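Local structure of YrdC-like domain-containing protein (Streptococcus mutans, 3L7V) at residues A[97-105]-A[114-122]. The protein is of unknown function but may bind double-stranded RNA and take part in tRNA modification. Residues are numbered along the deposited sequence; the frame is centred on the assembly and turned at random.
Sequences CGSMEELRA and DAFYQKHWD
Arg104 NH2 bonds to two residues of helix 111-123: Asp114 OD1 accepts from it at 3.1 Å on its syn lone pair, and Gln118 OE1 takes a weak bond at 3.4 Å. Arg104 NE reaches Asp114 OD2 at 3.0 Å, making a side-on bidentate salt bridge with the guanidinium and carboxylate planes 34° apart. Gln118 OE1 also accepts from a water bound to Arg104 NH1, while Gln118 NE2 donates to Asp122 OD1; these bonds probably set the rotation of the amide. Met100 CE lies against one face of the guanidinium, offset toward its rim. Met100, modelled as selenomethionine, is a knob among Asp114, Tyr117, Gln118 and Trp121, and joins two nearly antiparallel helices (160° between segment axes) of the YrdC-like fold, packed over strand 158-163 of its sheet. The bend at chi2 (-71°) sets SE obliquely beside the indole of Trp121 in a Met-aromatic contact, a second at chi3 turns CE toward Arg104, and CG rests over one indole face, 3.9 Å from Trp121 CD2. Ser99 CA comes obliquely to within 3.5 Å of Trp121 CH2. Leu103 CD2 sits over the centre of the Tyr117 ring in a CH-pi contact, and Tyr117 OH is hydrogen-bonded to Phe161 O.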
loop_
_atom_site.group_PDB
_atom_site.type_symbol
_atom_site.label_atom_id
_atom_site.label_comp_id
_atom_site.label_asym_id
_atom_site.label_seq_id
_atom_site.Cartn_x
_atom_site.Cartn_y
_atom_site.Cartn_z
ATOM N N CYS A 97 -5.061 2.402 2.489
ATOM C CA CYS A 97 -5.968 2.893 3.548
ATOM C C CYS A 97 -5.934 4.425 3.711
ATOM O O CYS A 97 -4.870 5.020 3.879
ATOM C CB CYS A 97 -5.663 2.205 4.907
ATOM S SG CYS A 97 -6.008 0.400 4.977
ATOM N N GLY A 98 -7.105 5.052 3.682
ATOM C CA GLY A 98 -7.216 6.496 3.805
ATOM C C GLY A 98 -7.500 6.970 5.231
ATOM O O GLY A 98 -7.572 8.181 5.492
ATOM N N SER A 99 -7.667 6.021 6.152
ATOM C CA SER A 99 -7.857 6.348 7.564
ATOM C C SER A 99 -7.768 5.113 8.423
ATOM O O SER A 99 -7.876 3.983 7.928
ATOM C CB SER A 99 -9.215 7.024 7.807
ATOM O OG SER A 99 -10.279 6.153 7.465
HETATM N N MSE A 100 -7.605 5.337 9.720
HETATM C CA MSE A 100 -7.524 4.243 10.687
HETATM C C MSE A 100 -8.845 3.506 10.810
HETATM O O MSE A 100 -8.883 2.330 11.172
HETATM C CB MSE A 100 -7.073 4.763 12.055
HETATM C CG MSE A 100 -5.613 5.185 12.088
HETATM SE SE MSE A 100 -4.280 3.725 12.001
HETATM C CE MSE A 100 -4.879 2.659 13.550
ATOM N N GLU A 101 -9.929 4.206 10.501
ATOM C CA GLU A 101 -11.269 3.632 10.568
ATOM C C GLU A 101 -11.470 2.568 9.495
ATOM O O GLU A 101 -12.019 1.502 9.774
ATOM C CB GLU A 101 -12.330 4.729 10.438
ATOM N N GLU A 102 -11.024 2.852 8.271
ATOM C CA GLU A 102 -11.066 1.845 7.200
ATOM C C GLU A 102 -10.226 0.618 7.553
ATOM O O GLU A 102 -10.674 -0.516 7.396
ATOM C CB GLU A 102 -10.620 2.419 5.844
ATOM C CG GLU A 102 -10.611 1.373 4.721
ATOM C CD GLU A 102 -10.093 1.909 3.390
ATOM O OE1 GLU A 102 -9.646 3.078 3.328
ATOM O OE2 GLU A 102 -10.144 1.159 2.396
ATOM N N LEU A 103 -9.010 0.838 8.050
ATOM C CA LEU A 103 -8.189 -0.289 8.504
ATOM C C LEU A 103 -8.901 -1.203 9.515
ATOM O O LEU A 103 -8.931 -2.425 9.350
ATOM C CB LEU A 103 -6.852 0.189 9.069
ATOM C CG LEU A 103 -6.022 -0.900 9.748
ATOM C CD1 LEU A 103 -5.381 -1.807 8.708
ATOM C CD2 LEU A 103 -4.977 -0.298 10.671
ATOM N N ARG A 104 -9.485 -0.610 10.551
ATOM C CA ARG A 104 -10.132 -1.392 11.607
ATOM C C ARG A 104 -11.420 -2.082 11.151
ATOM O O ARG A 104 -11.820 -3.100 11.716
ATOM C CB ARG A 104 -10.420 -0.517 12.827
ATOM C CG ARG A 104 -9.181 0.022 13.533
ATOM C CD ARG A 104 -9.581 0.857 14.742
ATOM N NE ARG A 104 -8.437 1.374 15.483
ATOM C CZ ARG A 104 -8.198 2.663 15.710
ATOM N NH1 ARG A 104 -9.024 3.600 15.261
ATOM N NH2 ARG A 104 -7.133 3.012 16.409
ATOM N N ALA A 105 -12.063 -1.535 10.128
ATOM C CA ALA A 105 -13.230 -2.192 9.535
ATOM C C ALA A 105 -12.897 -3.439 8.716
ATOM O O ALA A 105 -13.753 -4.310 8.563
ATOM C CB ALA A 105 -14.043 -1.197 8.675
ATOM N N ASP A 114 -2.654 -2.840 16.633
ATOM C CA ASP A 114 -3.414 -1.591 16.533
ATOM C C ASP A 114 -2.589 -0.388 17.023
ATOM O O ASP A 114 -2.512 0.631 16.339
ATOM C CB ASP A 114 -4.737 -1.689 17.311
ATOM C CG ASP A 114 -5.631 -0.426 17.155
ATOM O OD1 ASP A 114 -5.101 0.699 17.022
ATOM O OD2 ASP A 114 -6.876 -0.556 17.180
ATOM N N ALA A 115 -1.984 -0.523 18.206
ATOM C CA ALA A 115 -1.120 0.502 18.798
ATOM C C ALA A 115 0.142 0.795 17.964
ATOM O O ALA A 115 0.590 1.945 17.888
ATOM C CB ALA A 115 -0.716 0.091 20.227
ATOM N N PHE A 116 0.728 -0.257 17.388
ATOM C CA PHE A 116 1.872 -0.135 16.457
ATOM C C PHE A 116 1.550 0.778 15.260
ATOM O O PHE A 116 2.312 1.692 14.965
ATOM C CB PHE A 116 2.335 -1.527 15.978
ATOM C CG PHE A 116 3.617 -1.516 15.156
ATOM C CD1 PHE A 116 4.844 -1.262 15.755
ATOM C CD2 PHE A 116 3.593 -1.803 13.794
ATOM C CE1 PHE A 116 6.017 -1.254 15.011
ATOM C CE2 PHE A 116 4.761 -1.799 13.042
ATOM C CZ PHE A 116 5.976 -1.525 13.651
ATOM N N TYR A 117 0.414 0.538 14.600
ATOM C CA TYR A 117 -0.066 1.377 13.490
ATOM C C TYR A 117 -0.385 2.842 13.861
ATOM O O TYR A 117 -0.089 3.761 13.087
ATOM C CB TYR A 117 -1.338 0.772 12.900
ATOM C CG TYR A 117 -1.191 -0.109 11.674
ATOM C CD1 TYR A 117 -1.228 -1.496 11.784
ATOM C CD2 TYR A 117 -1.082 0.448 10.396
ATOM C CE1 TYR A 117 -1.143 -2.309 10.656
ATOM C CE2 TYR A 117 -0.992 -0.352 9.265
ATOM C CZ TYR A 117 -1.023 -1.724 9.397
ATOM O OH TYR A 117 -0.932 -2.521 8.277
ATOM N N GLN A 118 -1.022 3.047 15.017
ATOM C CA GLN A 118 -1.417 4.386 15.485
ATOM C C GLN A 118 -0.230 5.330 15.626
ATOM O O GLN A 118 -0.322 6.513 15.290
ATOM C CB GLN A 118 -2.164 4.317 16.835
ATOM C CG GLN A 118 -2.735 5.674 17.311
ATOM C CD GLN A 118 -3.873 6.181 16.417
ATOM O OE1 GLN A 118 -4.864 5.473 16.199
ATOM N NE2 GLN A 118 -3.730 7.409 15.887
ATOM N N LYS A 119 0.881 4.801 16.132
ATOM C CA LYS A 119 2.106 5.580 16.259
ATOM C C LYS A 119 2.691 5.963 14.902
ATOM O O LYS A 119 3.212 7.065 14.730
ATOM C CB LYS A 119 3.158 4.815 17.063
ATOM C CG LYS A 119 4.166 5.726 17.742
ATOM N N HIS A 120 2.625 5.051 13.939
ATOM C CA HIS A 120 3.024 5.408 12.586
ATOM C C HIS A 120 2.087 6.468 11.973
ATOM O O HIS A 120 2.573 7.432 11.377
ATOM C CB HIS A 120 3.216 4.157 11.724
ATOM C CG HIS A 120 4.424 3.364 12.118
ATOM N ND1 HIS A 120 4.394 2.397 13.101
ATOM C CD2 HIS A 120 5.717 3.445 11.716
ATOM C CE1 HIS A 120 5.604 1.900 13.267
ATOM N NE2 HIS A 120 6.428 2.517 12.437
ATOM N N TRP A 121 0.768 6.319 12.182
ATOM C CA TRP A 121 -0.219 7.341 11.788
ATOM C C TRP A 121 0.068 8.738 12.383
ATOM O O TRP A 121 0.121 9.738 11.652
ATOM C CB TRP A 121 -1.654 6.906 12.151
ATOM C CG TRP A 121 -2.730 7.831 11.565
ATOM C CD1 TRP A 121 -3.290 8.920 12.166
ATOM C CD2 TRP A 121 -3.344 7.734 10.263
ATOM N NE1 TRP A 121 -4.196 9.513 11.321
ATOM C CE2 TRP A 121 -4.254 8.799 10.153
ATOM C CE3 TRP A 121 -3.189 6.864 9.179
ATOM C CZ2 TRP A 121 -5.016 9.022 8.995
ATOM C CZ3 TRP A 121 -3.952 7.087 8.022
ATOM C CH2 TRP A 121 -4.852 8.160 7.949
ATOM N N ASP A 122 0.241 8.792 13.707
ATOM C CA ASP A 122 0.475 10.037 14.437
ATOM C C ASP A 122 1.730 10.772 13.977
ATOM O O ASP A 122 1.790 12.008 14.010
ATOM C CB ASP A 122 0.583 9.762 15.954
ATOM C CG ASP A 122 -0.759 9.457 16.597
ATOM O OD1 ASP A 122 -1.815 9.682 15.961
ATOM O OD2 ASP A 122 -0.752 8.996 17.754
HETATM O O HOH W 1 -7.849 6.246 15.714
#